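Local coordinates for protein beta-lactamase (Chitinophaga pinensis, PDB 6N36) that probably hydrolyses the beta-lactam ring of antibiotics, as expected of a zinc-binding member of the metallo-beta-lactamase superfamily, at residues Tyr30-Tyr35 against Ala64-Leu69; Phe40-Pro45 against Gly148-Val153; Gln156-Thr161 against Ala208-Ala213; Tyr178-Ala183 against Phe219-Ala224. All blocks are in the same frame, centred on the assembly; numbering follows the deposited sequence.

How the interactions relate
Interactions 1 and 4 are buried, whereas interactions 2 and 3 each run from a packed interior to a more open border. Interactions 1 and 2 share the seven-stranded sheet, in which strands 29-31 and 40-42 are neighbours; interactions 2 and 4 both involve the five-stranded one, and F40 packs on I182 and L223. The chemistry follows place. Between the sheets, interaction 2 is apolar contact with no hydrogen bond across it; beneath a helix, interaction 1 adds one histidine bond; within a sheet, interaction 4 is mostly backbone bonds. Interaction 3, about 29 Å from interaction 1 (centre to centre), combines a hydroxyl, a water and a zinc ligand, and its helix links the strands of interaction 4.

Interaction 1 (Tyr30-Tyr35 against Ala64-Leu69); sequences YYIGTY and AHMKTL
I32 is the bump and helix 58-69 supplies the hollow, formed by H65, M66 and L69. The contact belongs to the alpha-beta/beta-alpha sandwich of the metallo-beta-lactamases, where this helix lies against the seven-stranded sheet at the end of strand 29-31. The branches of I32 divide the hollow between them. CG2 of I32 presses on CD1 of L69 at 3.5 Å, CB of I32 sits 3.9 Å from CB of H65, and CD1 of I32 reaches CG of M66 at 4.0 Å. Its CG1 takes the crowded position between backbone N and carbonyl carbon (chi1 60°), which leaves CG2 beside the N and turned to L69. CD1 of L69 also packs against Y30, 3.8 Å from CD2 of Y30, the two side chains lying alongside one another and pointing opposite ways. H65 then ties the loop to the helix. Its ND1 donates an almost straight bond to I32 O (2.7 Å, 173°); the oxygen lies in the imidazole plane, yet the donor stands well above the carbonyl plane. NE2 is bonded to D19, so both ring nitrogens are engaged and the imidazole is fixed in rotation, perhaps with some positive charge. Further along, Y31 OH bonds to T34 O within the loop, and G33 O meets the edge of the imidazole, 3.2 Å from CE1 of H65.

Interaction 2 (Phe40-Pro45 against Gly148-Val153); sequences FLITTP and GGMKIV
I42 and I152 meet tip to tip, CD1 of I42 against CD1 of I152 at 3.8 Å, across the interface between the two sheets of the metallo-beta-lactamase sandwich. This is the tight half of the contact, and M150 completes it. Bends at both chi2 (-60°) and chi3 (-57°) turn the methyl end of M150 toward I42, so that CG and CE of M150 each lie 3.9 Å from CG2 of I42. I42 therefore uses two branches for two partners, the long one for I152 and the short one for M150. CG of M150 also touches CG2 of T44 at 3.8 Å, the point where the apolar patch gives way to the border. There the packing thins and more of the chain meets solvent. T44 OG1 lies 3.6 Å from CA of G148, whose lack of a side chain allows this approach, and CD of P45 rests 3.6 Å from O of G148, where P45 is exposed to solvent. No hydrogen bond joins the segments; the T44 hydroxyl is bonded instead to G47 within its own turn. The two pieces run in nearly opposite directions. Around them, strand 40-42 is flanked by strands 29-31 and 48-51, which put L29 and I49 beside I42, while F169 of strand 165-172, next to strand 150-156, touches both I42 and M150.

Interaction 3 (Gln156-Thr161 against Ala208-Ala213); sequences QHPGHT and AYTLKA. With ZN (zinc ion), chain C.
OG1 of T210 lies 2.7 Å from O of P158, where helix 203-215 meets the loop that carries a zinc ligand. OG1 of T210 is also within reach of D206 O, one helical turn back, and which carbonyl its proton serves is not settled. With OG1 beside the backbone N (chi1 -70°), CG2 of T210 turns the other way and rests on CB of H157 at 3.7 Å. CD of P158 comes close too, 3.2 Å from OG1 of T210. Beside this pair, Y209 approaches Q156 O with its ring edge, and a water links the two, accepting from Y209 OH and donating to Q156 O, at 2.7 Å each. One shell out, H157 ND1 is held by S166, and within the loop G159 N bonds to T161 O, bracing the backbone around H160. This loop delivers H160, the histidine of the PGHT sequence, a form of the metal-binding motif familiar in this superfamily. H160 NE2 binds zinc at 2.1 Å, with H83, H85 and three waters completing the site, while ND1 is bonded to S187 O. The water bridge at Q156, and possibly the T210 hydroxyl at P158 O, join the loop to the helix, whereas the ring of H160, fixed at both nitrogens, presents a defined ligand to a metal whose water-rich shell is consistent with hydrolysis.

Interaction 4 (Tyr178-Ala183 against Phe219-Ala224); sequences YKVLIA and FDLWLA
L181 lays its CD2 methyl over one face of the F219 ring, 4.0 Å from the centroid and 27° off the normal, a CH-pi contact displaced toward the rim. F219 can offer that face because its CG stands between backbone N and carbonyl carbon (chi1 49°). At the strand start, D220 turns its carboxylate back: OD2 of D220 accepts a hydrogen bond from K179 N at 2.8 Å and 178°, on the anti side. K179 O is gripped in return by the N atoms of both D220 and L221. From here strands 177-182 and 221-223 run parallel, the two strands of a beta-alpha-beta crossover through helix 203-215, with alternating bonds L181 N to L221 O, L223 N to L181 O and A183 N to L223 O. V180, I182, L221 and L223 share one face, L181 and W222 the other. On the former, L221 leans obliquely against the Y178 ring, L221 CD1 lying 3.8 Å from Y178 CD2. Further along, CD1 of I182 reaches CB of L223 at 4.0 Å.

Interaction 1 (Tyr30-Tyr35 against Ala64-Leu69)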
loop_
_atom_site.group_PDB
_atom_site.type_symbol
_atom_site.label_atom_id
_atom_site.label_comp_id
_atom_site.label_asym_id
_atom_site.label_seq_id
_atom_site.Cartn_x
_atom_site.Cartn_y
_atom_site.Cartn_z
ATOM N N TYR A 30 -5.245 -8.402 -9.016
ATOM C CA TYR A 30 -4.192 -8.289 -10.040
ATOM C C TYR A 30 -3.089 -7.364 -9.506
ATOM O O TYR A 30 -3.342 -6.343 -8.817
ATOM C CB TYR A 30 -4.738 -7.699 -11.337
ATOM C CG TYR A 30 -5.810 -8.541 -11.969
ATOM C CD1 TYR A 30 -7.127 -8.452 -11.530
ATOM C CD2 TYR A 30 -5.525 -9.449 -12.971
ATOM C CE1 TYR A 30 -8.125 -9.256 -12.047
ATOM C CE2 TYR A 30 -6.539 -10.224 -13.536
ATOM C CZ TYR A 30 -7.837 -10.153 -13.043
ATOM O OH TYR A 30 -8.879 -10.899 -13.581
ATOM N N TYR A 31 -1.878 -7.675 -9.946
ATOM C CA TYR A 31 -0.677 -6.842 -9.760
ATOM C C TYR A 31 -0.540 -5.946 -10.988
ATOM O O TYR A 31 -0.466 -6.456 -12.105
ATOM C CB TYR A 31 0.591 -7.674 -9.605
ATOM C CG TYR A 31 1.802 -6.845 -9.228
ATOM C CD1 TYR A 31 2.086 -6.568 -7.898
ATOM C CD2 TYR A 31 2.641 -6.275 -10.192
ATOM C CE1 TYR A 31 3.160 -5.796 -7.541
ATOM C CE2 TYR A 31 3.732 -5.504 -9.830
ATOM C CZ TYR A 31 4.025 -5.302 -8.499
ATOM O OH TYR A 31 5.072 -4.522 -8.097
ATOM N N ILE A 32 -0.537 -4.636 -10.835
ATOM C CA ILE A 32 -0.378 -3.670 -11.956
ATOM C C ILE A 32 0.721 -2.639 -11.644
ATOM O O ILE A 32 0.745 -1.581 -12.263
ATOM C CB ILE A 32 -1.711 -2.992 -12.310
ATOM C CG1 ILE A 32 -2.342 -2.195 -11.152
ATOM C CG2 ILE A 32 -2.660 -4.033 -12.866
ATOM C CD1 ILE A 32 -3.450 -1.292 -11.621
ATOM N N GLY A 33 1.603 -2.964 -10.718
ATOM C CA GLY A 33 2.641 -2.045 -10.264
ATOM C C GLY A 33 3.882 -2.088 -11.120
ATOM O O GLY A 33 3.871 -2.600 -12.225
ATOM N N THR A 34 4.954 -1.561 -10.556
ATOM C CA THR A 34 6.264 -1.534 -11.232
ATOM C C THR A 34 7.144 -2.661 -10.689
ATOM O O THR A 34 6.691 -3.529 -9.923
ATOM C CB THR A 34 6.882 -0.149 -11.070
ATOM O OG1 THR A 34 7.074 0.090 -9.676
ATOM C CG2 THR A 34 6.053 0.932 -11.709
ATOM N N TYR A 35 8.405 -2.694 -11.127
ATOM C CA TYR A 35 9.319 -3.740 -10.607
ATOM C C TYR A 35 9.298 -3.714 -9.074
ATOM O O TYR A 35 9.325 -4.784 -8.494
ATOM C CB TYR A 35 10.723 -3.578 -11.201
ATOM C CG TYR A 35 11.651 -4.727 -10.889
ATOM C CD1 TYR A 35 11.671 -5.853 -11.694
ATOM C CD2 TYR A 35 12.513 -4.676 -9.816
ATOM C CE1 TYR A 35 12.502 -6.932 -11.406
ATOM C CE2 TYR A 35 13.326 -5.749 -9.494
ATOM C CZ TYR A 35 13.318 -6.873 -10.299
ATOM O OH TYR A 35 14.116 -7.946 -10.000
ATOM N N ALA A 64 -1.976 1.673 -18.784
ATOM C CA ALA A 64 -1.426 0.714 -19.760
ATOM C C ALA A 64 -1.518 -0.704 -19.233
ATOM O O ALA A 64 -1.808 -1.639 -20.022
ATOM C CB ALA A 64 0.003 1.061 -20.104
ATOM N N HIS A 65 -1.200 -0.904 -17.936
ATOM C CA HIS A 65 -1.210 -2.265 -17.372
ATOM C C HIS A 65 -2.645 -2.769 -17.364
ATOM O O HIS A 65 -2.870 -3.954 -17.607
ATOM C CB HIS A 65 -0.604 -2.230 -15.984
ATOM C CG HIS A 65 0.870 -2.132 -15.996
ATOM N ND1 HIS A 65 1.601 -1.924 -14.834
ATOM C CD2 HIS A 65 1.758 -2.161 -16.999
ATOM C CE1 HIS A 65 2.879 -1.880 -15.143
ATOM N NE2 HIS A 65 3.011 -2.035 -16.448
ATOM N N MET A 66 -3.576 -1.890 -17.016
ATOM C CA MET A 66 -5.005 -2.290 -16.984
ATOM C C MET A 66 -5.465 -2.679 -18.394
ATOM O O MET A 66 -6.121 -3.737 -18.525
ATOM C CB MET A 66 -5.835 -1.180 -16.381
ATOM C CG MET A 66 -5.683 -1.142 -14.888
ATOM S SD MET A 66 -6.671 0.136 -14.097
ATOM C CE MET A 66 -8.292 -0.601 -14.374
ATOM N N LYS A 67 -5.038 -1.937 -19.415
ATOM C CA LYS A 67 -5.405 -2.249 -20.813
ATOM C C LYS A 67 -4.852 -3.642 -21.140
ATOM O O LYS A 67 -5.583 -4.486 -21.741
ATOM C CB LYS A 67 -4.859 -1.171 -21.752
ATOM C CG LYS A 67 -5.176 -1.399 -23.223
ATOM C CD LYS A 67 -4.449 -0.449 -24.175
ATOM C CE LYS A 67 -4.292 -1.048 -25.563
ATOM N NZ LYS A 67 -3.358 -0.301 -26.451
ATOM N N THR A 68 -3.571 -3.914 -20.825
ATOM C CA THR A 68 -2.952 -5.239 -21.080
ATOM C C THR A 68 -3.810 -6.372 -20.497
ATOM O O THR A 68 -3.919 -7.420 -21.143
ATOM C CB THR A 68 -1.522 -5.324 -20.529
ATOM O OG1 THR A 68 -0.783 -4.383 -21.313
ATOM C CG2 THR A 68 -0.958 -6.721 -20.564
ATOM N N LEU A 69 -4.383 -6.185 -19.296
ATOM C CA LEU A 69 -5.221 -7.188 -18.607
ATOM C C LEU A 69 -6.666 -7.214 -19.154
ATOM O O LEU A 69 -7.388 -8.167 -18.741
ATOM C CB LEU A 69 -5.258 -6.877 -17.114
ATOM C CG LEU A 69 -3.913 -7.022 -16.382
ATOM C CD1 LEU A 69 -4.077 -6.539 -14.935
ATOM C CD2 LEU A 69 -3.419 -8.439 -16.450
#

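Interaction 2 (Phe40-Pro45 against Gly148-Val153)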
loop_
_atom_site.group_PDB
_atom_site.type_symbol
_atom_site.label_atom_id
_atom_site.label_comp_id
_atom_site.label_asym_id
_atom_site.label_seq_id
_atom_site.Cartn_x
_atom_site.Cartn_y
_atom_site.Cartn_z
ATOM N N PHE A 40 -2.202 -2.545 -6.653
ATOM C CA PHE A 40 -3.072 -3.721 -6.661
ATOM C C PHE A 40 -4.443 -3.315 -7.177
ATOM O O PHE A 40 -4.988 -2.287 -6.768
ATOM C CB PHE A 40 -3.132 -4.314 -5.266
ATOM C CG PHE A 40 -1.750 -4.564 -4.708
ATOM C CD1 PHE A 40 -1.053 -5.695 -5.077
ATOM C CD2 PHE A 40 -1.164 -3.658 -3.846
ATOM C CE1 PHE A 40 0.211 -5.937 -4.557
ATOM C CE2 PHE A 40 0.098 -3.907 -3.338
ATOM C CZ PHE A 40 0.790 -5.008 -3.746
ATOM N N LEU A 41 -4.979 -4.129 -8.070
ATOM C CA LEU A 41 -6.291 -3.871 -8.705
ATOM C C LEU A 41 -7.238 -4.981 -8.300
ATOM O O LEU A 41 -6.902 -6.159 -8.495
ATOM C CB LEU A 41 -6.141 -3.833 -10.231
ATOM C CG LEU A 41 -7.435 -3.555 -10.986
ATOM C CD1 LEU A 41 -7.872 -2.124 -10.834
ATOM C CD2 LEU A 41 -7.240 -3.980 -12.445
ATOM N N ILE A 42 -8.379 -4.636 -7.706
ATOM C CA ILE A 42 -9.442 -5.609 -7.368
ATOM C C ILE A 42 -10.616 -5.285 -8.283
ATOM O O ILE A 42 -11.128 -4.173 -8.250
ATOM C CB ILE A 42 -9.828 -5.471 -5.909
ATOM C CG1 ILE A 42 -8.649 -5.763 -4.995
ATOM C CG2 ILE A 42 -11.041 -6.360 -5.606
ATOM C CD1 ILE A 42 -8.901 -5.347 -3.619
ATOM N N THR A 43 -11.005 -6.236 -9.105
ATOM C CA THR A 43 -12.023 -6.016 -10.153
ATOM C C THR A 43 -13.367 -6.515 -9.648
ATOM O O THR A 43 -13.406 -7.572 -9.014
ATOM C CB THR A 43 -11.642 -6.673 -11.455
ATOM O OG1 THR A 43 -11.478 -8.102 -11.295
ATOM C CG2 THR A 43 -10.375 -6.061 -12.012
ATOM N N THR A 44 -14.416 -5.806 -9.981
ATOM C CA THR A 44 -15.783 -6.251 -9.603
ATOM C C THR A 44 -16.739 -5.859 -10.712
ATOM O O THR A 44 -16.458 -4.995 -11.570
ATOM C CB THR A 44 -16.291 -5.654 -8.288
ATOM O OG1 THR A 44 -17.015 -4.447 -8.531
ATOM C CG2 THR A 44 -15.191 -5.390 -7.279
ATOM N N PRO A 45 -17.923 -6.493 -10.737
ATOM C CA PRO A 45 -18.911 -6.121 -11.750
ATOM C C PRO A 45 -19.351 -4.666 -11.693
ATOM O O PRO A 45 -19.841 -4.212 -12.714
ATOM C CB PRO A 45 -20.082 -7.050 -11.458
ATOM C CG PRO A 45 -19.411 -8.263 -10.800
ATOM C CD PRO A 45 -18.319 -7.667 -9.939
ATOM N N GLY A 148 -19.416 -4.265 -5.364
ATOM C CA GLY A 148 -19.617 -5.398 -6.293
ATOM C C GLY A 148 -19.317 -6.763 -5.677
ATOM O O GLY A 148 -18.796 -7.643 -6.391
ATOM N N GLY A 149 -19.713 -6.980 -4.408
ATOM C CA GLY A 149 -19.542 -8.286 -3.741
ATOM C C GLY A 149 -18.270 -8.383 -2.930
ATOM O O GLY A 149 -18.161 -9.343 -2.151
ATOM N N MET A 150 -17.300 -7.487 -3.141
ATOM C CA MET A 150 -16.035 -7.470 -2.373
ATOM C C MET A 150 -16.235 -6.734 -1.061
ATOM O O MET A 150 -16.957 -5.712 -1.015
ATOM C CB MET A 150 -14.905 -6.778 -3.154
ATOM C CG MET A 150 -14.419 -7.611 -4.241
ATOM S SD MET A 150 -13.732 -9.204 -3.840
ATOM C CE MET A 150 -12.451 -8.623 -2.728
ATOM N N LYS A 151 -15.560 -7.256 -0.049
ATOM C CA LYS A 151 -15.474 -6.631 1.289
ATOM C C LYS A 151 -14.001 -6.542 1.682
ATOM O O LYS A 151 -13.344 -7.564 1.860
ATOM C CB LYS A 151 -16.260 -7.446 2.322
ATOM C CG LYS A 151 -16.181 -6.845 3.707
ATOM C CD LYS A 151 -17.139 -7.432 4.736
ATOM C CE LYS A 151 -16.938 -6.770 6.090
ATOM N NZ LYS A 151 -18.124 -6.918 6.975
ATOM N N ILE A 152 -13.507 -5.325 1.761
ATOM C CA ILE A 152 -12.119 -5.057 2.167
ATOM C C ILE A 152 -12.151 -4.459 3.571
ATOM O O ILE A 152 -12.834 -3.449 3.772
ATOM C CB ILE A 152 -11.492 -4.077 1.171
ATOM C CG1 ILE A 152 -11.459 -4.623 -0.253
ATOM C CG2 ILE A 152 -10.116 -3.675 1.680
ATOM C CD1 ILE A 152 -11.243 -3.506 -1.260
ATOM N N VAL A 153 -11.401 -5.053 4.483
ATOM C CA VAL A 153 -11.263 -4.491 5.847
ATOM C C VAL A 153 -9.928 -3.746 6.007
ATOM O O VAL A 153 -8.889 -4.306 5.631
ATOM C CB VAL A 153 -11.432 -5.591 6.894
ATOM C CG1 VAL A 153 -11.196 -5.000 8.279
ATOM C CG2 VAL A 153 -12.801 -6.239 6.787
#

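Interaction 3 (Gln156-Thr161 against Ala208-Ala213)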
loop_
_atom_site.group_PDB
_atom_site.type_symbol
_atom_site.label_atom_id
_atom_site.label_comp_id
_atom_site.label_asym_id
_atom_site.label_seq_id
_atom_site.Cartn_x
_atom_site.Cartn_y
_atom_site.Cartn_z
ATOM N N GLN A 156 -5.567 -0.469 11.021
ATOM C CA GLN A 156 -4.598 0.611 11.284
ATOM C C GLN A 156 -3.289 -0.002 11.782
ATOM O O GLN A 156 -3.284 -0.694 12.815
ATOM C CB GLN A 156 -5.128 1.678 12.245
ATOM C CG GLN A 156 -6.314 2.456 11.703
ATOM C CD GLN A 156 -6.789 3.455 12.737
ATOM O OE1 GLN A 156 -6.806 3.135 13.938
ATOM N NE2 GLN A 156 -7.213 4.633 12.297
ATOM N N HIS A 157 -2.205 0.296 11.072
ATOM C CA HIS A 157 -0.844 -0.210 11.338
ATOM C C HIS A 157 0.087 0.989 11.406
ATOM O O HIS A 157 0.976 1.116 10.588
ATOM C CB HIS A 157 -0.485 -1.294 10.333
ATOM C CG HIS A 157 -1.256 -2.529 10.538
ATOM N ND1 HIS A 157 -1.500 -3.421 9.518
ATOM C CD2 HIS A 157 -1.816 -3.060 11.666
ATOM C CE1 HIS A 157 -2.242 -4.394 9.982
ATOM N NE2 HIS A 157 -2.478 -4.221 11.287
ATOM N N PRO A 158 -0.130 1.906 12.366
ATOM C CA PRO A 158 0.569 3.184 12.368
ATOM C C PRO A 158 2.070 3.029 12.659
ATOM O O PRO A 158 2.544 1.991 13.192
ATOM C CB PRO A 158 -0.079 3.960 13.464
ATOM C CG PRO A 158 -0.576 2.890 14.408
ATOM C CD PRO A 158 -1.116 1.818 13.467
ATOM N N GLY A 159 2.802 4.083 12.313
ATOM C CA GLY A 159 4.221 4.245 12.641
ATOM C C GLY A 159 4.968 4.759 11.427
ATOM O O GLY A 159 5.437 5.910 11.440
ATOM N N HIS A 160 5.034 3.971 10.396
ATOM C CA HIS A 160 5.738 4.397 9.151
ATOM C C HIS A 160 5.129 5.724 8.665
ATOM O O HIS A 160 5.865 6.657 8.328
ATOM C CB HIS A 160 5.619 3.270 8.126
ATOM C CG HIS A 160 6.386 3.568 6.919
ATOM N ND1 HIS A 160 7.728 3.281 6.820
ATOM C CD2 HIS A 160 6.025 4.169 5.773
ATOM C CE1 HIS A 160 8.158 3.722 5.661
ATOM N NE2 HIS A 160 7.162 4.266 5.000
ATOM N N THR A 161 3.803 5.871 8.758
ATOM C CA THR A 161 3.096 7.144 8.812
ATOM C C THR A 161 2.037 6.994 9.897
ATOM O O THR A 161 1.701 5.867 10.248
ATOM C CB THR A 161 2.388 7.577 7.532
ATOM O OG1 THR A 161 1.408 6.603 7.207
ATOM C CG2 THR A 161 3.352 7.686 6.375
ATOM N N ALA A 208 5.182 0.022 18.184
ATOM C CA ALA A 208 5.122 -1.122 19.114
ATOM C C ALA A 208 3.785 -1.843 18.957
ATOM O O ALA A 208 3.721 -3.098 18.850
ATOM C CB ALA A 208 5.332 -0.717 20.527
ATOM N N TYR A 209 2.699 -1.059 18.894
ATOM C CA TYR A 209 1.340 -1.583 18.676
ATOM C C TYR A 209 1.286 -2.359 17.368
ATOM O O TYR A 209 0.828 -3.532 17.292
ATOM C CB TYR A 209 0.279 -0.470 18.730
ATOM C CG TYR A 209 -1.041 -0.914 18.150
ATOM C CD1 TYR A 209 -1.946 -1.616 18.911
ATOM C CD2 TYR A 209 -1.351 -0.760 16.814
ATOM C CE1 TYR A 209 -3.095 -2.123 18.372
ATOM C CE2 TYR A 209 -2.506 -1.245 16.250
ATOM C CZ TYR A 209 -3.448 -1.860 17.064
ATOM O OH TYR A 209 -4.595 -2.412 16.542
ATOM N N THR A 210 1.782 -1.745 16.295
ATOM C CA THR A 210 1.685 -2.339 14.951
ATOM C C THR A 210 2.456 -3.653 14.889
ATOM O O THR A 210 1.952 -4.623 14.270
ATOM C CB THR A 210 2.199 -1.320 13.951
ATOM O OG1 THR A 210 1.225 -0.277 13.924
ATOM C CG2 THR A 210 2.391 -1.905 12.572
ATOM N N LEU A 211 3.663 -3.704 15.449
ATOM C CA LEU A 211 4.430 -4.974 15.378
ATOM C C LEU A 211 3.632 -6.115 16.022
ATOM O O LEU A 211 3.574 -7.217 15.438
ATOM C CB LEU A 211 5.783 -4.756 16.030
ATOM C CG LEU A 211 6.757 -3.969 15.163
ATOM C CD1 LEU A 211 7.815 -3.297 16.000
ATOM C CD2 LEU A 211 7.338 -4.875 14.099
ATOM N N LYS A 212 2.980 -5.865 17.142
ATOM C CA LYS A 212 2.174 -6.911 17.812
ATOM C C LYS A 212 0.914 -7.223 16.996
ATOM O O LYS A 212 0.592 -8.409 16.757
ATOM C CB LYS A 212 1.840 -6.488 19.240
ATOM C CG LYS A 212 3.059 -6.374 20.152
ATOM C CD LYS A 212 2.759 -5.926 21.562
ATOM C CE LYS A 212 2.423 -4.465 21.667
ATOM N NZ LYS A 212 2.050 -4.071 23.041
ATOM N N ALA A 213 0.232 -6.194 16.514
ATOM C CA ALA A 213 -1.052 -6.294 15.807
ATOM C C ALA A 213 -0.860 -7.077 14.496
ATOM O O ALA A 213 -1.646 -7.980 14.185
ATOM C CB ALA A 213 -1.609 -4.935 15.557
HETATM ZN ZN ZN C . 7.117 5.035 3.030
HETATM O O HOH W 1 -4.972 -2.476 13.854
HETATM O O HOH W 2 7.555 2.847 2.111
HETATM O O HOH W 3 7.669 5.576 1.154
HETATM O O HOH W 4 9.339 5.337 3.241
#

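Interaction 4 (Tyr178-Ala183 against Phe219-Ala224)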
loop_
_atom_site.group_PDB
_atom_site.type_symbol
_atom_site.label_atom_id
_atom_site.label_comp_id
_atom_site.label_asym_id
_atom_site.label_seq_id
_atom_site.Cartn_x
_atom_site.Cartn_y
_atom_site.Cartn_z
ATOM N N TYR A 178 -9.357 -17.432 -1.062
ATOM C CA TYR A 178 -8.094 -17.038 -0.377
ATOM C C TYR A 178 -8.286 -15.718 0.385
ATOM O O TYR A 178 -8.867 -14.738 -0.163
ATOM C CB TYR A 178 -6.939 -16.838 -1.353
ATOM C CG TYR A 178 -6.542 -18.028 -2.179
ATOM C CD1 TYR A 178 -7.127 -18.261 -3.410
ATOM C CD2 TYR A 178 -5.537 -18.882 -1.746
ATOM C CE1 TYR A 178 -6.757 -19.373 -4.160
ATOM C CE2 TYR A 178 -5.149 -19.982 -2.485
ATOM C CZ TYR A 178 -5.773 -20.237 -3.685
ATOM O OH TYR A 178 -5.377 -21.337 -4.389
ATOM N N LYS A 179 -7.848 -15.713 1.631
ATOM C CA LYS A 179 -7.806 -14.457 2.422
ATOM C C LYS A 179 -6.449 -13.806 2.180
ATOM O O LYS A 179 -5.389 -14.434 2.387
ATOM C CB LYS A 179 -8.000 -14.711 3.923
ATOM C CG LYS A 179 -8.170 -13.417 4.714
ATOM C CD LYS A 179 -8.549 -13.637 6.159
ATOM C CE LYS A 179 -9.920 -14.248 6.341
ATOM N NZ LYS A 179 -10.983 -13.344 5.850
ATOM N N VAL A 180 -6.493 -12.613 1.601
ATOM C CA VAL A 180 -5.279 -11.889 1.204
ATOM C C VAL A 180 -5.063 -10.730 2.172
ATOM O O VAL A 180 -6.034 -9.999 2.508
ATOM C CB VAL A 180 -5.439 -11.364 -0.232
ATOM C CG1 VAL A 180 -4.203 -10.620 -0.672
ATOM C CG2 VAL A 180 -5.763 -12.488 -1.211
ATOM N N LEU A 181 -3.813 -10.549 2.534
ATOM C CA LEU A 181 -3.357 -9.354 3.281
ATOM C C LEU A 181 -2.441 -8.554 2.358
ATOM O O LEU A 181 -1.442 -9.113 1.863
ATOM C CB LEU A 181 -2.616 -9.821 4.524
ATOM C CG LEU A 181 -1.883 -8.692 5.279
ATOM C CD1 LEU A 181 -2.873 -7.719 5.886
ATOM C CD2 LEU A 181 -0.983 -9.266 6.388
ATOM N N ILE A 182 -2.789 -7.299 2.169
ATOM C CA ILE A 182 -1.851 -6.303 1.576
ATOM C C ILE A 182 -1.302 -5.550 2.804
ATOM O O ILE A 182 -2.050 -4.752 3.420
ATOM C CB ILE A 182 -2.549 -5.377 0.578
ATOM C CG1 ILE A 182 -3.181 -6.154 -0.595
ATOM C CG2 ILE A 182 -1.561 -4.311 0.111
ATOM C CD1 ILE A 182 -2.256 -6.956 -1.415
ATOM N N ALA A 183 -0.094 -5.913 3.183
ATOM C CA ALA A 183 0.529 -5.552 4.470
ATOM C C ALA A 183 1.383 -4.313 4.322
ATOM O O ALA A 183 2.339 -4.366 3.516
ATOM C CB ALA A 183 1.392 -6.672 4.996
ATOM N N PHE A 219 -4.183 -15.017 7.627
ATOM C CA PHE A 219 -4.464 -14.870 6.180
ATOM C C PHE A 219 -3.822 -16.038 5.426
ATOM O O PHE A 219 -2.978 -16.771 6.007
ATOM C CB PHE A 219 -3.909 -13.537 5.669
ATOM C CG PHE A 219 -2.487 -13.323 6.087
ATOM C CD1 PHE A 219 -2.170 -12.694 7.287
ATOM C CD2 PHE A 219 -1.465 -13.814 5.301
ATOM C CE1 PHE A 219 -0.846 -12.592 7.676
ATOM C CE2 PHE A 219 -0.157 -13.718 5.701
ATOM C CZ PHE A 219 0.149 -13.108 6.882
ATOM N N ASP A 220 -4.177 -16.195 4.157
ATOM C CA ASP A 220 -3.578 -17.236 3.299
ATOM C C ASP A 220 -2.394 -16.671 2.522
ATOM O O ASP A 220 -1.364 -17.361 2.398
ATOM C CB ASP A 220 -4.639 -17.795 2.344
ATOM C CG ASP A 220 -5.796 -18.465 3.080
ATOM O OD1 ASP A 220 -5.491 -19.304 3.941
ATOM O OD2 ASP A 220 -6.970 -18.089 2.847
ATOM N N LEU A 221 -2.611 -15.517 1.876
ATOM C CA LEU A 221 -1.614 -14.952 0.943
ATOM C C LEU A 221 -1.254 -13.538 1.436
ATOM O O LEU A 221 -2.125 -12.887 1.961
ATOM C CB LEU A 221 -2.200 -14.850 -0.459
ATOM C CG LEU A 221 -2.883 -16.094 -1.023
ATOM C CD1 LEU A 221 -3.338 -15.803 -2.445
ATOM C CD2 LEU A 221 -1.934 -17.292 -0.983
ATOM N N TRP A 222 -0.039 -13.097 1.187
ATOM C CA TRP A 222 0.317 -11.687 1.518
ATOM C C TRP A 222 1.173 -11.056 0.446
ATOM O O TRP A 222 2.009 -11.735 -0.114
ATOM C CB TRP A 222 0.931 -11.544 2.913
ATOM C CG TRP A 222 2.336 -12.049 3.087
ATOM C CD1 TRP A 222 2.760 -13.350 3.196
ATOM C CD2 TRP A 222 3.512 -11.238 3.244
ATOM N NE1 TRP A 222 4.124 -13.390 3.346
ATOM C CE2 TRP A 222 4.611 -12.107 3.415
ATOM C CE3 TRP A 222 3.737 -9.852 3.278
ATOM C CZ2 TRP A 222 5.914 -11.646 3.597
ATOM C CZ3 TRP A 222 5.017 -9.407 3.502
ATOM C CH2 TRP A 222 6.091 -10.291 3.632
ATOM N N LEU A 223 1.018 -9.741 0.327
ATOM C CA LEU A 223 1.889 -8.906 -0.528
ATOM C C LEU A 223 2.070 -7.597 0.233
ATOM O O LEU A 223 1.455 -7.386 1.253
ATOM C CB LEU A 223 1.301 -8.687 -1.925
ATOM C CG LEU A 223 1.118 -9.963 -2.780
ATOM C CD1 LEU A 223 -0.233 -10.574 -2.519
ATOM C CD2 LEU A 223 1.267 -9.665 -4.244
ATOM N N ALA A 224 2.967 -6.780 -0.253
ATOM C CA ALA A 224 3.338 -5.525 0.426
ATOM C C ALA A 224 3.677 -4.473 -0.627
ATOM O O ALA A 224 3.741 -4.770 -1.806
ATOM C CB ALA A 224 4.518 -5.792 1.345
#